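PDB 5LHA: omega transaminase from Pseudomonas sp., which probably catalyses PLP-dependent transfer of an amino group from amines or omega-amino acids to keto acceptors such as pyruvate. Local coordinates for residues A[113-127]-A[302-316]. Sequence-based numbering, arbitrary orientation.
With PMP (4'-deoxy-4'-aminopyridoxal-5'-phosphate), chain E.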
ATOM      1  N   GLU A 113     -33.886  -2.909 -10.567  1.00 35.96           N
ATOM      2  CA  GLU A 113     -32.743  -2.537  -9.749  1.00 33.67           C
ATOM      3  C   GLU A 113     -32.347  -1.074  -9.930  1.00 32.64           C
ATOM      4  O   GLU A 113     -31.275  -0.674  -9.469  1.00 31.10           O
ATOM      5  CB  GLU A 113     -31.561  -3.459 -10.050  1.00 32.96           C
ATOM      6  CG  GLU A 113     -31.785  -4.911  -9.622  1.00 32.24           C
ATOM      7  CD  GLU A 113     -32.823  -5.627 -10.463  1.00 31.86           C
ATOM      8  OE1 GLU A 113     -32.928  -5.319 -11.668  1.00 32.21           O
ATOM      9  OE2 GLU A 113     -33.549  -6.480  -9.908  1.00 32.50           O
ATOM     10  N   ARG A 114     -33.202  -0.274 -10.577  1.00 31.58           N
ATOM     11  CA  ARG A 114     -32.990   1.166 -10.767  1.00 31.19           C
ATOM     12  C   ARG A 114     -31.630   1.467 -11.401  1.00 30.49           C
ATOM     13  O   ARG A 114     -31.041   2.523 -11.169  1.00 30.87           O
ATOM     14  CB  ARG A 114     -33.165   1.934  -9.449  1.00 32.60           C
ATOM     15  CG  ARG A 114     -33.482   3.432  -9.618  1.00 34.97           C
ATOM     16  CD  ARG A 114     -33.680   4.189  -8.291  1.00 36.62           C
ATOM     17  NE  ARG A 114     -32.973   3.575  -7.160  1.00 37.28           N
ATOM     18  CZ  ARG A 114     -31.661   3.666  -6.926  1.00 32.13           C
ATOM     19  NH1 ARG A 114     -30.874   4.348  -7.742  1.00 28.02           N
ATOM     20  NH2 ARG A 114     -31.129   3.064  -5.868  1.00 31.40           N
ATOM     21  N   MET A 115     -31.121   0.539 -12.212  1.00 29.87           N
ATOM     22  CA  MET A 115     -29.892   0.789 -12.954  1.00 28.65           C
ATOM     23  C   MET A 115     -30.108   1.912 -13.959  1.00 29.50           C
ATOM     24  O   MET A 115     -31.116   1.944 -14.671  1.00 31.54           O
ATOM     25  CB  MET A 115     -29.441  -0.478 -13.681  1.00 29.05           C
ATOM     26  CG  MET A 115     -28.922  -1.591 -12.782  1.00 29.85           C
ATOM     27  SD  MET A 115     -27.532  -1.093 -11.743  1.00 29.92           S
ATOM     28  CE  MET A 115     -27.851  -2.055 -10.270  1.00 27.20           C
ATOM     29  N   ALA A 116     -29.145   2.823 -14.039  1.00 28.94           N
ATOM     30  CA  ALA A 116     -29.304   4.028 -14.843  1.00 32.51           C
ATOM     31  C   ALA A 116     -28.240   4.205 -15.916  1.00 33.16           C
ATOM     32  O   ALA A 116     -28.549   4.731 -16.988  1.00 32.20           O
ATOM     33  CB  ALA A 116     -29.317   5.272 -13.945  1.00 34.26           C
ATOM     34  N   ARG A 117     -27.002   3.774 -15.664  1.00 33.48           N
ATOM     35  CA  ARG A 117     -25.889   3.984 -16.575  1.00 32.69           C
ATOM     36  C   ARG A 117     -25.095   2.694 -16.742  1.00 31.91           C
ATOM     37  O   ARG A 117     -24.970   1.895 -15.808  1.00 29.17           O
ATOM     38  CB  ARG A 117     -24.961   5.096 -16.065  1.00 32.47           C
ATOM     39  CG  ARG A 117     -25.605   6.466 -15.984  1.00 33.45           C
ATOM     40  CD  ARG A 117     -25.733   7.097 -17.359  1.00 35.70           C
ATOM     41  NE  ARG A 117     -26.254   8.462 -17.296  1.00 37.74           N
ATOM     42  CZ  ARG A 117     -27.549   8.773 -17.304  1.00 40.20           C
ATOM     43  NH1 ARG A 117     -28.468   7.822 -17.381  1.00 41.78           N
ATOM     44  NH2 ARG A 117     -27.927  10.040 -17.249  1.00 40.92           N
ATOM     45  N   VAL A 118     -24.554   2.506 -17.948  1.00 31.39           N
ATOM     46  CA  VAL A 118     -23.711   1.365 -18.285  1.00 30.17           C
ATOM     47  C   VAL A 118     -22.331   1.880 -18.669  1.00 28.81           C
ATOM     48  O   VAL A 118     -22.216   2.862 -19.412  1.00 26.55           O
ATOM     49  CB  VAL A 118     -24.290   0.530 -19.443  1.00 29.70           C
ATOM     50  CG1 VAL A 118     -23.525  -0.782 -19.571  1.00 28.72           C
ATOM     51  CG2 VAL A 118     -25.784   0.289 -19.273  1.00 30.39           C
ATOM     52  N   LEU A 119     -21.289   1.230 -18.146  1.00 29.58           N
ATOM     53  CA  LEU A 119     -19.926   1.388 -18.643  1.00 28.54           C
ATOM     54  C   LEU A 119     -19.504   0.056 -19.251  1.00 28.10           C
ATOM     55  O   LEU A 119     -19.272  -0.920 -18.528  1.00 26.35           O
ATOM     56  CB  LEU A 119     -18.972   1.834 -17.538  1.00 29.46           C
ATOM     57  CG  LEU A 119     -17.867   2.769 -18.037  1.00 32.43           C
ATOM     58  CD1 LEU A 119     -17.216   3.479 -16.874  1.00 34.16           C
ATOM     59  CD2 LEU A 119     -16.819   2.019 -18.854  1.00 33.88           C
ATOM     60  N   PHE A 120     -19.386   0.032 -20.579  1.00 29.98           N
ATOM     61  CA  PHE A 120     -19.130  -1.187 -21.328  1.00 28.37           C
ATOM     62  C   PHE A 120     -17.649  -1.539 -21.297  1.00 25.73           C
ATOM     63  O   PHE A 120     -16.776  -0.691 -21.098  1.00 22.78           O
ATOM     64  CB  PHE A 120     -19.592  -1.037 -22.784  1.00 29.09           C
ATOM     65  CG  PHE A 120     -21.088  -1.095 -22.961  1.00 30.60           C
ATOM     66  CD1 PHE A 120     -21.774  -2.295 -22.850  1.00 30.76           C
ATOM     67  CD2 PHE A 120     -21.815   0.062 -23.204  1.00 30.16           C
ATOM     68  CE1 PHE A 120     -23.149  -2.337 -22.997  1.00 28.86           C
ATOM     69  CE2 PHE A 120     -23.184   0.017 -23.349  1.00 28.69           C
ATOM     70  CZ  PHE A 120     -23.849  -1.184 -23.249  1.00 27.99           C
ATOM     71  N   SER A 121     -17.379  -2.819 -21.512  1.00 25.95           N
ATOM     72  CA  SER A 121     -16.027  -3.350 -21.501  1.00 25.17           C
ATOM     73  C   SER A 121     -16.045  -4.654 -22.292  1.00 24.75           C
ATOM     74  O   SER A 121     -16.947  -4.873 -23.109  1.00 26.45           O
ATOM     75  CB  SER A 121     -15.535  -3.487 -20.047  1.00 24.37           C
ATOM     76  OG  SER A 121     -16.311  -4.427 -19.316  1.00 21.30           O
ATOM     77  N   SER A 122     -15.061  -5.524 -22.057  1.00 25.07           N
ATOM     78  CA  SER A 122     -14.885  -6.711 -22.889  1.00 26.92           C
ATOM     79  C   SER A 122     -14.939  -8.025 -22.129  1.00 27.07           C
ATOM     80  O   SER A 122     -14.906  -9.087 -22.766  1.00 27.41           O
ATOM     81  CB  SER A 122     -13.548  -6.641 -23.636  1.00 29.03           C
ATOM     82  OG  SER A 122     -13.516  -5.533 -24.516  1.00 31.49           O
ATOM     83  N   GLY A 123     -15.066  -7.999 -20.806  1.00 26.19           N
ATOM     84  CA  GLY A 123     -15.074  -9.242 -20.060  1.00 24.32           C
ATOM     85  C   GLY A 123     -15.418  -8.986 -18.613  1.00 23.31           C
ATOM     86  O   GLY A 123     -15.690  -7.854 -18.211  1.00 24.43           O
ATOM     87  N   GLY A 124     -15.435 -10.078 -17.841  1.00 23.30           N
ATOM     88  CA  GLY A 124     -15.844  -9.994 -16.445  1.00 21.81           C
ATOM     89  C   GLY A 124     -14.840  -9.290 -15.548  1.00 21.43           C
ATOM     90  O   GLY A 124     -15.222  -8.535 -14.653  1.00 19.80           O
ATOM     91  N   SER A 125     -13.545  -9.556 -15.754  1.00 22.23           N
ATOM     92  CA  SER A 125     -12.515  -8.853 -14.998  1.00 20.43           C
ATOM     93  C   SER A 125     -12.558  -7.360 -15.277  1.00 21.25           C
ATOM     94  O   SER A 125     -12.323  -6.550 -14.374  1.00 17.92           O
ATOM     95  CB  SER A 125     -11.135  -9.406 -15.338  1.00 19.98           C
ATOM     96  OG  SER A 125     -11.049 -10.773 -15.011  1.00 21.87           O
ATOM     97  N   ASP A 126     -12.812  -6.977 -16.537  1.00 22.25           N
ATOM     98  CA  ASP A 126     -13.035  -5.569 -16.857  1.00 22.01           C
ATOM     99  C   ASP A 126     -14.189  -5.007 -16.051  1.00 21.46           C
ATOM    100  O   ASP A 126     -14.114  -3.886 -15.538  1.00 22.56           O
ATOM    101  CB  ASP A 126     -13.343  -5.368 -18.343  1.00 22.40           C
ATOM    102  CG  ASP A 126     -12.257  -5.838 -19.259  1.00 25.04           C
ATOM    103  OD1 ASP A 126     -11.266  -6.435 -18.797  1.00 28.12           O
ATOM    104  OD2 ASP A 126     -12.397  -5.570 -20.477  1.00 25.58           O
ATOM    105  N   ALA A 127     -15.309  -5.732 -16.023  1.00 22.17           N
ATOM    106  CA  ALA A 127     -16.491  -5.241 -15.320  1.00 21.95           C
ATOM    107  C   ALA A 127     -16.208  -5.068 -13.839  1.00 20.90           C
ATOM    108  O   ALA A 127     -16.662  -4.104 -13.219  1.00 16.98           O
ATOM    109  CB  ALA A 127     -17.663  -6.194 -15.537  1.00 22.32           C
ATOM    110  N   LEU A 302     -17.554  -9.307 -24.558  1.00 24.03           N
ATOM    111  CA  LEU A 302     -18.235  -8.107 -24.095  1.00 25.14           C
ATOM    112  C   LEU A 302     -18.411  -8.187 -22.588  1.00 24.87           C
ATOM    113  O   LEU A 302     -18.807  -9.225 -22.056  1.00 23.80           O
ATOM    114  CB  LEU A 302     -19.606  -7.950 -24.768  1.00 27.67           C
ATOM    115  CG  LEU A 302     -20.460  -6.715 -24.464  1.00 30.28           C
ATOM    116  CD1 LEU A 302     -19.863  -5.445 -25.072  1.00 31.30           C
ATOM    117  CD2 LEU A 302     -21.910  -6.897 -24.881  1.00 29.68           C
ATOM    118  N   GLY A 303     -18.162  -7.064 -21.917  1.00 28.33           N
ATOM    119  CA  GLY A 303     -18.467  -6.932 -20.512  1.00 29.37           C
ATOM    120  C   GLY A 303     -19.244  -5.649 -20.287  1.00 29.42           C
ATOM    121  O   GLY A 303     -19.260  -4.753 -21.133  1.00 31.61           O
ATOM    122  N   ALA A 304     -19.917  -5.582 -19.142  1.00 26.72           N
ATOM    123  CA  ALA A 304     -20.673  -4.382 -18.805  1.00 26.37           C
ATOM    124  C   ALA A 304     -20.757  -4.213 -17.299  1.00 25.39           C
ATOM    125  O   ALA A 304     -20.885  -5.191 -16.558  1.00 25.90           O
ATOM    126  CB  ALA A 304     -22.087  -4.401 -19.403  1.00 26.56           C
ATOM    127  N   THR A 305     -20.655  -2.960 -16.864  1.00 22.58           N
ATOM    128  CA  THR A 305     -20.907  -2.567 -15.486  1.00 22.49           C
ATOM    129  C   THR A 305     -22.052  -1.565 -15.482  1.00 23.61           C
ATOM    130  O   THR A 305     -21.961  -0.518 -16.131  1.00 24.13           O
ATOM    131  CB  THR A 305     -19.656  -1.954 -14.870  1.00 20.68           C
ATOM    132  OG1 THR A 305     -18.543  -2.803 -15.160  1.00 22.17           O
ATOM    133  CG2 THR A 305     -19.810  -1.838 -13.343  1.00 17.75           C
ATOM    134  N   LEU A 306     -23.127  -1.886 -14.769  1.00 24.60           N
ATOM    135  CA  LEU A 306     -24.284  -1.000 -14.661  1.00 24.45           C
ATOM    136  C   LEU A 306     -24.286  -0.328 -13.299  1.00 25.65           C
ATOM    137  O   LEU A 306     -23.929  -0.944 -12.296  1.00 25.30           O
ATOM    138  CB  LEU A 306     -25.602  -1.753 -14.850  1.00 23.22           C
ATOM    139  CG  LEU A 306     -26.028  -2.125 -16.277  1.00 22.60           C
ATOM    140  CD1 LEU A 306     -25.154  -3.237 -16.835  1.00 24.68           C
ATOM    141  CD2 LEU A 306     -27.495  -2.524 -16.314  1.00 21.64           C
ATOM    142  N   PHE A 307     -24.715   0.931 -13.274  1.00 28.25           N
ATOM    143  CA  PHE A 307     -24.753   1.744 -12.068  1.00 28.61           C
ATOM    144  C   PHE A 307     -26.160   2.277 -11.877  1.00 30.45           C
ATOM    145  O   PHE A 307     -26.823   2.665 -12.842  1.00 32.05           O
ATOM    146  CB  PHE A 307     -23.747   2.897 -12.152  1.00 27.19           C
ATOM    147  CG  PHE A 307     -22.341   2.439 -12.449  1.00 28.11           C
ATOM    148  CD1 PHE A 307     -21.939   2.168 -13.746  1.00 26.87           C
ATOM    149  CD2 PHE A 307     -21.428   2.268 -11.418  1.00 29.04           C
ATOM    150  CE1 PHE A 307     -20.649   1.726 -14.016  1.00 27.46           C
ATOM    151  CE2 PHE A 307     -20.131   1.828 -11.682  1.00 29.94           C
ATOM    152  CZ  PHE A 307     -19.744   1.563 -12.978  1.00 29.63           C
ATOM    153  N   ASN A 308     -26.620   2.283 -10.631  1.00 31.32           N
ATOM    154  CA  ASN A 308     -27.979   2.720 -10.375  1.00 29.06           C
ATOM    155  C   ASN A 308     -28.056   4.248 -10.368  1.00 28.90           C
ATOM    156  O   ASN A 308     -27.044   4.948 -10.471  1.00 27.17           O
ATOM    157  CB  ASN A 308     -28.496   2.094  -9.074  1.00 28.38           C
ATOM    158  CG  ASN A 308     -27.686   2.496  -7.845  1.00 27.46           C
ATOM    159  OD1 ASN A 308     -26.791   3.327  -7.918  1.00 28.40           O
ATOM    160  ND2 ASN A 308     -27.994   1.880  -6.714  1.00 26.54           N
ATOM    161  N   GLN A 309     -29.292   4.755 -10.267  1.00 30.46           N
ATOM    162  CA  GLN A 309     -29.537   6.194 -10.315  1.00 30.53           C
ATOM    163  C   GLN A 309     -28.806   6.920  -9.194  1.00 28.65           C
ATOM    164  O   GLN A 309     -28.269   8.012  -9.405  1.00 28.24           O
ATOM    165  CB  GLN A 309     -31.039   6.470 -10.232  1.00 33.90           C
ATOM    166  CG  GLN A 309     -31.469   7.864 -10.684  1.00 37.88           C
ATOM    167  CD  GLN A 309     -31.513   8.029 -12.194  1.00 42.20           C
ATOM    168  OE1 GLN A 309     -32.216   7.291 -12.888  1.00 44.22           O
ATOM    169  NE2 GLN A 309     -30.774   9.007 -12.710  1.00 42.86           N
ATOM    170  N   ARG A 310     -28.803   6.345  -7.990  1.00 27.10           N
ATOM    171  CA  ARG A 310     -28.053   6.911  -6.872  1.00 27.37           C
ATOM    172  C   ARG A 310     -26.624   7.267  -7.275  1.00 29.01           C
ATOM    173  O   ARG A 310     -26.205   8.427  -7.189  1.00 29.52           O
ATOM    174  CB  ARG A 310     -28.050   5.921  -5.705  1.00 27.31           C
ATOM    175  CG  ARG A 310     -27.126   6.297  -4.563  1.00 25.73           C
ATOM    176  CD  ARG A 310     -26.886   5.113  -3.639  1.00 28.30           C
ATOM    177  NE  ARG A 310     -25.851   5.393  -2.640  1.00 29.60           N
ATOM    178  CZ  ARG A 310     -25.573   4.617  -1.593  1.00 30.23           C
ATOM    179  NH1 ARG A 310     -26.254   3.500  -1.378  1.00 31.44           N
ATOM    180  NH2 ARG A 310     -24.609   4.964  -0.752  1.00 31.05           N
ATOM    181  N   ILE A 311     -25.872   6.269  -7.743  1.00 29.70           N
ATOM    182  CA  ILE A 311     -24.478   6.462  -8.136  1.00 30.19           C
ATOM    183  C   ILE A 311     -24.373   7.387  -9.343  1.00 29.56           C
ATOM    184  O   ILE A 311     -23.496   8.256  -9.406  1.00 29.07           O
ATOM    185  CB  ILE A 311     -23.828   5.091  -8.412  1.00 30.31           C
ATOM    186  CG1 ILE A 311     -23.762   4.262  -7.131  1.00 31.44           C
ATOM    187  CG2 ILE A 311     -22.424   5.242  -9.025  1.00 29.10           C
ATOM    188  CD1 ILE A 311     -23.568   2.770  -7.374  1.00 30.57           C
ATOM    189  N   ALA A 312     -25.231   7.183 -10.343  1.00 31.35           N
ATOM    190  CA  ALA A 312     -25.160   7.975 -11.568  1.00 31.45           C
ATOM    191  C   ALA A 312     -25.344   9.461 -11.274  1.00 31.44           C
ATOM    192  O   ALA A 312     -24.610  10.308 -11.799  1.00 31.29           O
ATOM    193  CB  ALA A 312     -26.207   7.480 -12.564  1.00 32.10           C
ATOM    194  N   ASP A 313     -26.340   9.789 -10.443  1.00 31.41           N
ATOM    195  CA  ASP A 313     -26.642  11.177 -10.104  1.00 32.48           C
ATOM    196  C   ASP A 313     -25.474  11.854  -9.401  1.00 32.55           C
ATOM    197  O   ASP A 313     -25.195  13.034  -9.641  1.00 32.05           O
ATOM    198  CB  ASP A 313     -27.880  11.225  -9.216  1.00 34.10           C
ATOM    199  CG  ASP A 313     -29.139  10.908  -9.966  1.00 35.66           C
ATOM    200  OD1 ASP A 313     -29.116  10.964 -11.212  1.00 36.55           O
ATOM    201  OD2 ASP A 313     -30.141  10.570  -9.307  1.00 37.86           O
ATOM    202  N   ALA A 314     -24.815  11.137  -8.485  1.00 32.42           N
ATOM    203  CA  ALA A 314     -23.707  11.726  -7.740  1.00 32.69           C
ATOM    204  C   ALA A 314     -22.535  12.047  -8.652  1.00 32.35           C
ATOM    205  O   ALA A 314     -21.900  13.102  -8.520  1.00 32.42           O
ATOM    206  CB  ALA A 314     -23.260  10.786  -6.625  1.00 32.21           C
ATOM    207  N   ILE A 315     -22.211  11.128  -9.557  1.00 32.23           N
ATOM    208  CA  ILE A 315     -21.059  11.317 -10.426  1.00 30.97           C
ATOM    209  C   ILE A 315     -21.347  12.401 -11.456  1.00 30.45           C
ATOM    210  O   ILE A 315     -20.513  13.280 -11.701  1.00 30.02           O
ATOM    211  CB  ILE A 315     -20.668   9.975 -11.076  1.00 30.17           C
ATOM    212  CG1 ILE A 315     -20.189   9.013  -9.984  1.00 28.33           C
ATOM    213  CG2 ILE A 315     -19.568  10.174 -12.106  1.00 27.98           C
ATOM    214  CD1 ILE A 315     -19.743   7.680 -10.474  1.00 29.07           C
ATOM    215  N   GLU A 316     -22.534  12.357 -12.075  1.00 29.46           N
ATOM    216  CA  GLU A 316     -22.875  13.374 -13.062  1.00 32.32           C
ATOM    217  C   GLU A 316     -23.085  14.759 -12.448  1.00 32.84           C
ATOM    218  O   GLU A 316     -22.940  15.758 -13.164  1.00 31.13           O
ATOM    219  CB  GLU A 316     -24.102  12.955 -13.875  1.00 34.61           C
ATOM    220  CG  GLU A 316     -23.875  11.718 -14.731  1.00 35.46           C
ATOM    221  CD  GLU A 316     -25.057  11.408 -15.621  1.00 36.76           C
ATOM    222  OE1 GLU A 316     -26.126  12.019 -15.412  1.00 35.89           O
ATOM    223  OE2 GLU A 316     -24.910  10.576 -16.551  1.00 35.87           O
TER
HETATM  224  N1  PMP E 501     -16.165 -12.698 -11.774  1.00 22.49           N
HETATM  225  C2  PMP E 501     -16.826 -13.908 -11.919  1.00 22.12           C
HETATM  226  C2A PMP E 501     -17.894 -14.331 -10.947  1.00 21.84           C
HETATM  227  C3  PMP E 501     -16.244 -14.876 -12.726  1.00 24.25           C
HETATM  228  O3  PMP E 501     -16.633 -16.184 -12.627  1.00 21.07           O
HETATM  229  C4  PMP E 501     -15.250 -14.512 -13.633  1.00 26.24           C
HETATM  230  C4A PMP E 501     -14.675 -15.555 -14.567  1.00 27.87           C
HETATM  231  N4A PMP E 501     -15.172 -16.872 -14.227  1.00 29.55           N
HETATM  232  C5  PMP E 501     -14.784 -13.196 -13.669  1.00 24.64           C
HETATM  233  C6  PMP E 501     -15.257 -12.291 -12.720  1.00 23.60           C
HETATM  234  C5A PMP E 501     -13.777 -12.781 -14.731  1.00 23.74           C
HETATM  235  O4P PMP E 501     -14.316 -12.962 -16.031  1.00 21.95           O
HETATM  236  P   PMP E 501     -13.405 -12.919 -17.366  1.00 22.26           P
HETATM  237  O1P PMP E 501     -12.791 -14.298 -17.522  1.00 17.88           O
HETATM  238  O2P PMP E 501     -14.307 -12.635 -18.550  1.00 19.92           O
HETATM  239  O3P PMP E 501     -12.297 -11.889 -17.281  1.00 16.06           O
HETATM  240  O   HOH W   1     -17.642  -2.765 -17.815  1.00 29.28           O
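At one edge of the mixed sheet of the PLP-binding domain in this fold-type I enzyme, strand 115-121, the outermost within this chain, runs antiparallel to strand 303-308, Arg117 pairing with Phe307 and Ser121 with Gly303. A classic beta bulge interrupts the ladder near its start: Ala116 N and Arg117 N both donate to Phe307 O, at 2.6 Å and 3.0 Å. From the bulge Arg117 reaches over helix 309-316. With CG anti to the carbonyl carbon (chi1 -64°) and the chain bent at chi2, it lays CG on Ala312 CB and sends NE to Glu316 OE2 at 2.6 Å. That oxygen lies at the edge of the guanidinium, yet NE meets it from above the carboxylate plane, the two planes being 48° apart; the NH2 bonds to both carboxylate oxygens are weak. Trp22 of the second subunit also donates to Glu316 OE2 and packs on Arg117. A leucine here would probably leave the Glu316 carboxylate without its nearest positive mate at the subunit interface.

On one face Val118 CG1 sits over the centre of the Phe120 ring, 3.6 Å above its plane, and touches Ala304 CB; on the other, Leu119 CB meets the edge of the Phe307 ring. Beyond the strand, Gly124 and Ser125 at the start of the following helix grip the PMP phosphate through their backbone N atoms, and Ser125 OG adds a third bond. Thr305 ties this helix to the sheet: OG1 donates to an in-plane lone pair of Ala127 O at 3.0 Å, and accepts from a water that also donates to Leu119 O.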